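Local coordinates for protein methylaspartate ammonia-lyase (Citrobacter amalonaticus, PDB 1KKO) that catalyses the reversible anti elimination of ammonia from (2S,3S)-3-methyl-L-aspartate to give mesaconate, with magnesium as cofactor, at residues A[1-6]-A[57-62]; A[236-241]-A[271-276]; A[302-307]-A[324-329]. All blocks are in the same frame, centred on the assembly; numbering follows the deposited sequence.

Contact 1: A[1-6]-A[57-62]; sequences MKIKQA and LILENG
With chi1 at -68° and an extended chain beyond CG, E60 runs alongside K2 and turns its carboxylate back to the start of the chain, while selenomethionine M1, its CG opposite the backbone N (chi1 -163°) and its chain bent at the last torsion, lays its selenium across N61. K2 N gives E60 OE1 an almost straight hydrogen bond of 2.9 Å (172°) that arrives from above the carboxylate plane. The return bond, E60 N to K2 O, closes a two-bond link at 3.0 Å. M1 SE lies 3.3 Å from N61 CG, the two side chains crossing at about a right angle; N61 itself bonds to A63 N and L144 O. K4 folds over the other strand, bringing its CE to 3.2 Å from L59 O. Deeper in, I58 O accepts both K4 N (2.7 Å) and Q5 N (3.2 Å), whereas I58 N gives its bond to Q5 O. I58 CD1 runs beside the Q5 side chain, whose OE1 bonds T411 of the second subunit. Two successive amides sharing one carbonyl define a classic beta bulge, here near the start of the antiparallel three-stranded sheet in the N-terminal, enolase-type domain.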
# COMPACT_ATOMS: atom_id res chain seq x y z
N MSE A 1 -18.44 27.70 4.37
CA MSE A 1 -17.88 26.92 5.51
C MSE A 1 -16.39 27.14 5.61
O MSE A 1 -15.69 27.19 4.60
CB MSE A 1 -18.15 25.43 5.36
CG MSE A 1 -17.96 24.69 6.68
SE MSE A 1 -18.26 22.80 6.50
CE MSE A 1 -20.16 22.83 6.07
N LYS A 2 -15.92 27.36 6.83
CA LYS A 2 -14.52 27.55 7.14
C LYS A 2 -13.78 26.34 7.72
O LYS A 2 -14.37 25.43 8.30
CB LYS A 2 -14.40 28.66 8.18
CG LYS A 2 -15.23 29.92 7.93
CD LYS A 2 -14.78 30.66 6.72
CE LYS A 2 -15.47 32.01 6.58
NZ LYS A 2 -16.64 31.95 5.67
N ILE A 3 -12.46 26.38 7.54
CA ILE A 3 -11.56 25.50 8.25
C ILE A 3 -11.45 26.04 9.66
O ILE A 3 -11.18 27.23 9.86
CB ILE A 3 -10.17 25.54 7.60
CG1 ILE A 3 -10.21 24.94 6.20
CG2 ILE A 3 -9.15 24.82 8.46
CD1 ILE A 3 -8.99 25.29 5.37
N LYS A 4 -11.69 25.17 10.64
CA LYS A 4 -11.53 25.52 12.05
C LYS A 4 -10.10 25.34 12.52
O LYS A 4 -9.56 26.18 13.23
CB LYS A 4 -12.44 24.64 12.90
CG LYS A 4 -13.75 25.26 13.29
CD LYS A 4 -14.49 24.42 14.31
CE LYS A 4 -14.34 22.94 14.06
NZ LYS A 4 -13.22 22.35 14.86
N GLN A 5 -9.50 24.21 12.15
CA GLN A 5 -8.16 23.89 12.63
C GLN A 5 -7.39 23.17 11.55
O GLN A 5 -7.97 22.36 10.83
CB GLN A 5 -8.24 22.99 13.86
CG GLN A 5 -6.90 22.78 14.53
CD GLN A 5 -6.97 22.30 15.96
OE1 GLN A 5 -8.05 21.99 16.48
NE2 GLN A 5 -5.81 22.24 16.62
N ALA A 6 -6.10 23.48 11.44
CA ALA A 6 -5.22 22.80 10.49
C ALA A 6 -4.11 22.09 11.27
O ALA A 6 -3.51 22.69 12.17
CB ALA A 6 -4.61 23.79 9.53
N LEU A 57 -7.51 19.10 7.85
CA LEU A 57 -8.26 20.33 8.02
C LEU A 57 -9.59 19.99 8.66
O LEU A 57 -10.43 19.35 8.04
CB LEU A 57 -8.50 21.00 6.67
CG LEU A 57 -7.27 21.22 5.79
CD1 LEU A 57 -7.67 21.79 4.45
CD2 LEU A 57 -6.25 22.14 6.43
N ILE A 58 -9.75 20.38 9.91
CA ILE A 58 -11.00 20.15 10.62
C ILE A 58 -11.90 21.31 10.25
O ILE A 58 -11.54 22.47 10.48
CB ILE A 58 -10.79 20.12 12.14
CG1 ILE A 58 -9.78 19.04 12.53
CG2 ILE A 58 -12.10 19.88 12.85
CD1 ILE A 58 -9.43 19.08 13.99
N LEU A 59 -13.06 20.99 9.68
CA LEU A 59 -14.01 22.01 9.23
C LEU A 59 -15.04 22.33 10.30
O LEU A 59 -15.17 21.61 11.28
CB LEU A 59 -14.74 21.54 7.99
CG LEU A 59 -13.87 20.98 6.86
CD1 LEU A 59 -14.73 20.68 5.65
CD2 LEU A 59 -12.74 21.93 6.48
N GLU A 60 -15.78 23.41 10.09
CA GLU A 60 -16.83 23.80 11.04
C GLU A 60 -17.88 22.72 11.25
O GLU A 60 -18.48 22.66 12.32
CB GLU A 60 -17.52 25.08 10.56
CG GLU A 60 -16.63 26.31 10.59
CD GLU A 60 -17.37 27.58 10.18
OE1 GLU A 60 -17.84 27.70 9.02
OE2 GLU A 60 -17.47 28.48 11.04
N ASN A 61 -18.15 21.91 10.23
CA ASN A 61 -19.15 20.84 10.34
C ASN A 61 -18.59 19.57 11.00
O ASN A 61 -19.28 18.55 11.08
CB ASN A 61 -19.78 20.51 8.97
CG ASN A 61 -18.80 19.88 8.00
OD1 ASN A 61 -17.63 19.69 8.32
ND2 ASN A 61 -19.29 19.53 6.82
N GLY A 62 -17.34 19.63 11.45
CA GLY A 62 -16.68 18.52 12.12
C GLY A 62 -15.95 17.57 11.20
O GLY A 62 -15.25 16.67 11.66

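Contact 2: A[236-241]-A[271-276]; sequences HIDVYG and YIEGPV
H236 to D238 and Y271 to E273 run parallel in register, their short axes 4.6 Å apart and 20° from parallel, and backbone bonds pass alternately from I237 N to Y271 O, E273 N to I237 O and V239 N to E273 O. H236, D238 and E273 share one face of the sheet. The H236 NE2-H points at E273 OE1 over 2.8 Å, nearly in the plane of its own ring but from above the carboxylate plane, the two planes being 61° apart. The other ring nitrogen, ND1, is bonded to R382. D238 and E273, both magnesium ligands, have their carboxylates stacked almost parallel (11°), with D238 OD2 and E273 OE1 3.9 Å apart. D238 OD1 accepts Y240 N at 3.2 Å, forming an Asx turn that fixes the carboxylate as the strand ends; Y240 OH in turn bonds H194, the transition-state stabilizer. V239 CG2, just past the strand, packs 4.0 Å from I272 CG2, which lies on the face of I237. Past the strands, G241 N bonds G274 O at 2.7 Å, holding the N-cap residue of helix 242-246 against the neighbouring loop. Two acidic groups this close would be expected to repel, which is consistent with both binding magnesium here, and the histidine bond to E273 OE1 would orient that carboxylate for the metal site.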
# COMPACT_ATOMS: atom_id res chain seq x y z
N HIS A 236 4.14 -0.84 -21.65
CA HIS A 236 4.70 0.49 -21.43
C HIS A 236 5.96 0.24 -20.61
O HIS A 236 5.90 -0.27 -19.49
CB HIS A 236 3.66 1.33 -20.70
CG HIS A 236 4.08 2.72 -20.33
ND1 HIS A 236 3.16 3.75 -20.24
CD2 HIS A 236 5.27 3.24 -19.96
CE1 HIS A 236 3.78 4.84 -19.82
NE2 HIS A 236 5.05 4.56 -19.64
N ILE A 237 7.10 0.56 -21.20
CA ILE A 237 8.40 0.32 -20.61
C ILE A 237 9.18 1.62 -20.56
O ILE A 237 9.23 2.35 -21.54
CB ILE A 237 9.15 -0.75 -21.42
CG1 ILE A 237 8.41 -2.10 -21.31
CG2 ILE A 237 10.60 -0.87 -20.97
CD1 ILE A 237 8.88 -3.17 -22.30
N ASP A 238 9.77 1.91 -19.40
CA ASP A 238 10.54 3.12 -19.17
C ASP A 238 12.02 2.78 -19.23
O ASP A 238 12.51 1.93 -18.47
CB ASP A 238 10.20 3.70 -17.80
CG ASP A 238 10.75 5.11 -17.57
OD1 ASP A 238 11.64 5.61 -18.32
OD2 ASP A 238 10.31 5.79 -16.60
N VAL A 239 12.72 3.45 -20.13
CA VAL A 239 14.13 3.15 -20.37
C VAL A 239 15.12 4.20 -19.89
O VAL A 239 16.31 4.10 -20.16
CB VAL A 239 14.38 2.81 -21.84
CG1 VAL A 239 13.46 1.68 -22.28
CG2 VAL A 239 14.16 4.03 -22.73
N TYR A 240 14.65 5.22 -19.18
CA TYR A 240 15.56 6.14 -18.50
C TYR A 240 16.69 6.67 -19.35
O TYR A 240 17.83 6.78 -18.88
CB TYR A 240 16.11 5.48 -17.23
CG TYR A 240 15.01 5.32 -16.21
CD1 TYR A 240 14.20 4.21 -16.23
CD2 TYR A 240 14.75 6.32 -15.29
CE1 TYR A 240 13.17 4.06 -15.33
CE2 TYR A 240 13.72 6.19 -14.38
CZ TYR A 240 12.93 5.06 -14.41
OH TYR A 240 11.90 4.91 -13.52
N GLY A 241 16.37 7.03 -20.59
CA GLY A 241 17.33 7.61 -21.50
C GLY A 241 18.37 6.66 -22.07
O GLY A 241 19.23 7.10 -22.83
N TYR A 271 4.49 1.17 -25.79
CA TYR A 271 4.91 2.51 -25.46
C TYR A 271 6.30 2.45 -24.82
O TYR A 271 6.54 1.60 -23.95
CB TYR A 271 3.97 3.12 -24.43
CG TYR A 271 2.64 3.60 -24.96
CD1 TYR A 271 1.67 2.71 -25.38
CD2 TYR A 271 2.36 4.95 -25.03
CE1 TYR A 271 0.44 3.16 -25.87
CE2 TYR A 271 1.12 5.42 -25.48
CZ TYR A 271 0.17 4.51 -25.90
OH TYR A 271 -1.05 4.97 -26.35
N ILE A 272 7.18 3.35 -25.25
CA ILE A 272 8.51 3.46 -24.66
C ILE A 272 8.64 4.84 -24.04
O ILE A 272 8.54 5.85 -24.73
CB ILE A 272 9.61 3.26 -25.71
CG1 ILE A 272 9.54 1.85 -26.32
CG2 ILE A 272 11.00 3.54 -25.10
CD1 ILE A 272 9.79 0.71 -25.36
N GLU A 273 8.83 4.87 -22.72
CA GLU A 273 8.96 6.12 -21.99
C GLU A 273 10.42 6.49 -21.79
O GLU A 273 11.26 5.63 -21.54
CB GLU A 273 8.23 6.02 -20.64
CG GLU A 273 8.28 7.30 -19.82
CD GLU A 273 7.33 7.32 -18.64
OE1 GLU A 273 6.77 6.27 -18.28
OE2 GLU A 273 7.15 8.41 -18.06
N GLY A 274 10.70 7.78 -21.92
CA GLY A 274 12.04 8.29 -21.71
C GLY A 274 13.11 7.68 -22.60
O GLY A 274 14.15 7.25 -22.12
N PRO A 275 12.91 7.64 -23.91
CA PRO A 275 13.92 7.01 -24.77
C PRO A 275 15.30 7.66 -24.69
O PRO A 275 16.31 6.95 -24.80
CB PRO A 275 13.32 7.15 -26.17
CG PRO A 275 12.39 8.27 -26.07
CD PRO A 275 11.76 8.13 -24.70
N VAL A 276 15.34 8.98 -24.52
CA VAL A 276 16.58 9.73 -24.44
C VAL A 276 16.47 10.74 -23.32
O VAL A 276 15.37 11.07 -22.89
CB VAL A 276 16.83 10.49 -25.76
CG1 VAL A 276 16.88 9.54 -26.92
CG2 VAL A 276 15.74 11.53 -25.96

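Contact 3: A[302-307]-A[324-329]; sequences VKIVAD and SCHMVQ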
# COMPACT_ATOMS: atom_id res chain seq x y z
N VAL A 302 4.66 2.07 -32.67
CA VAL A 302 5.19 2.24 -31.32
C VAL A 302 5.14 3.71 -30.93
O VAL A 302 5.46 4.58 -31.72
CB VAL A 302 6.63 1.71 -31.19
CG1 VAL A 302 7.12 1.84 -29.74
CG2 VAL A 302 6.74 0.27 -31.65
N LYS A 303 4.75 3.98 -29.69
CA LYS A 303 4.62 5.35 -29.22
C LYS A 303 5.68 5.69 -28.18
O LYS A 303 6.18 4.80 -27.51
CB LYS A 303 3.22 5.56 -28.64
CG LYS A 303 2.13 5.53 -29.71
CD LYS A 303 0.76 5.66 -29.09
CE LYS A 303 -0.36 5.66 -30.11
NZ LYS A 303 -1.67 5.59 -29.42
N ILE A 304 6.03 6.97 -28.07
CA ILE A 304 6.98 7.40 -27.04
C ILE A 304 6.32 8.37 -26.06
O ILE A 304 5.38 9.10 -26.39
CB ILE A 304 8.31 7.97 -27.62
CG1 ILE A 304 8.08 9.21 -28.48
CG2 ILE A 304 9.06 6.87 -28.37
CD1 ILE A 304 9.35 9.98 -28.80
N VAL A 305 6.84 8.32 -24.84
CA VAL A 305 6.32 9.08 -23.72
C VAL A 305 7.39 10.00 -23.15
O VAL A 305 8.49 9.55 -22.81
CB VAL A 305 5.87 8.13 -22.59
CG1 VAL A 305 5.14 8.91 -21.49
CG2 VAL A 305 5.00 7.02 -23.12
N ALA A 306 7.08 11.29 -23.03
CA ALA A 306 7.98 12.24 -22.39
C ALA A 306 7.87 12.10 -20.89
O ALA A 306 6.81 11.80 -20.34
CB ALA A 306 7.64 13.64 -22.79
N ASP A 307 8.97 12.36 -20.20
CA ASP A 307 8.98 12.30 -18.75
C ASP A 307 10.03 13.29 -18.23
O ASP A 307 9.68 14.36 -17.74
CB ASP A 307 9.26 10.88 -18.30
CG ASP A 307 9.38 10.73 -16.81
OD1 ASP A 307 8.84 11.57 -16.06
OD2 ASP A 307 9.99 9.77 -16.31
N SER A 324 5.89 16.92 -29.63
CA SER A 324 7.15 16.24 -29.41
C SER A 324 7.08 14.73 -29.24
O SER A 324 8.08 14.05 -29.43
CB SER A 324 7.85 16.87 -28.21
OG SER A 324 7.08 16.70 -27.03
N CYS A 325 5.91 14.20 -28.89
CA CYS A 325 5.78 12.80 -28.56
C CYS A 325 4.30 12.46 -28.50
O CYS A 325 3.47 13.34 -28.66
CB CYS A 325 6.43 12.52 -27.20
SG CYS A 325 5.83 13.58 -25.90
N HIS A 326 3.98 11.20 -28.28
CA HIS A 326 2.59 10.77 -28.30
C HIS A 326 1.88 10.92 -26.98
O HIS A 326 0.67 11.07 -26.94
CB HIS A 326 2.53 9.31 -28.71
CG HIS A 326 3.25 9.04 -29.99
ND1 HIS A 326 4.59 8.71 -30.03
CD2 HIS A 326 2.84 9.09 -31.28
CE1 HIS A 326 4.96 8.56 -31.28
NE2 HIS A 326 3.92 8.78 -32.06
N MSE A 327 2.65 10.86 -25.89
CA MSE A 327 2.11 10.86 -24.54
C MSE A 327 3.10 11.56 -23.64
O MSE A 327 4.30 11.50 -23.88
CB MSE A 327 1.92 9.42 -24.09
CG MSE A 327 1.42 9.24 -22.67
SE MSE A 327 1.22 7.36 -22.20
CE MSE A 327 -0.64 7.16 -22.63
N VAL A 328 2.60 12.24 -22.61
CA VAL A 328 3.45 12.87 -21.62
C VAL A 328 3.10 12.36 -20.23
O VAL A 328 1.92 12.25 -19.89
CB VAL A 328 3.32 14.41 -21.60
CG1 VAL A 328 3.92 15.03 -22.84
CG2 VAL A 328 1.90 14.83 -21.45
N GLN A 329 4.11 12.05 -19.42
CA GLN A 329 3.86 11.74 -18.01
C GLN A 329 3.72 13.03 -17.20
O GLN A 329 4.69 13.77 -17.01
CB GLN A 329 4.93 10.86 -17.34
CG GLN A 329 4.43 10.59 -15.89
CD GLN A 329 5.28 9.74 -14.97
OE1 GLN A 329 5.04 9.76 -13.75
NE2 GLN A 329 6.27 9.03 -15.50
O HOH W 1 9.17 7.68 -14.95
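V305 and A306 lie against M327 and V328 in neighbouring parallel strands of the TIM barrel, joined by helix 313-321 in a beta-alpha-beta crossover. The tightly packed part is the middle of the pair. A306 N bonds M327 O at 2.9 Å, and Q329 N returns an almost straight bond to A306 O. Side chains fill both faces: V305 CG2 sits 3.9 Å from the selenium of M327, the two lying side by side, while on the other face A306 CB touches C325 SG at 3.6 Å and packs against V328 CG1. C325 reaches the alanine because its SG is placed between the backbone N and carbonyl carbon (chi1 54°).

Toward the start of the strands the pairing is less regular and partly exposed. I304 O is shared by H326 N and M327 N, both through longer bonds, and the H326 side chain joins in: its ND1 accepts I304 N at 3.0 Å, the donor tilted 28° from the ring plane. K303 CG lies over one face of that imidazole, 3.9 Å from its centroid, in a CH-pi contact, and the lysine chain then extends away to a salt bridge with E354 and a bond to Y271 OH.

At the C-terminal end of the strands, D307, a magnesium ligand, and Q329, which binds the substrate, point the same way with their carboxylate and amide planes 20° apart. Their direct approach is loose, and a water spans the interval. Q329 OE1 is bonded to G359 N and K331 NZ, and NE2 has a further partner in E273, so both ends of the amide are fixed. The bridging water lies 2.6 Å from D307 OD2 and accepts from Q329 NE2 at 3.2 Å.

How the contacts relate
Contacts 2 and 3 are adjoining parts of one TIM barrel, about 9 Å apart from centre to centre. Strands 270-273 and 303-306 are neighbours in its parallel sheet, joined between the contacts through a probable backbone hydrogen bond, I272 N to K303 O, of 2.9 Å. At the ends of these strands, contact 2 supplies the magnesium ligands D238 and E273, and contact 3 adds D307. A probable hydrogen bond of 2.8 Å from Q329 NE2 to E273 OE2 connects the substrate-binding glutamine to the metal site, close to the proton acceptor K331. Contact 1 belongs to the N-terminal domain, far from the magnesium and substrate sites, its centre about 44 Å from that of contact 2 and about 42 Å from that of contact 3.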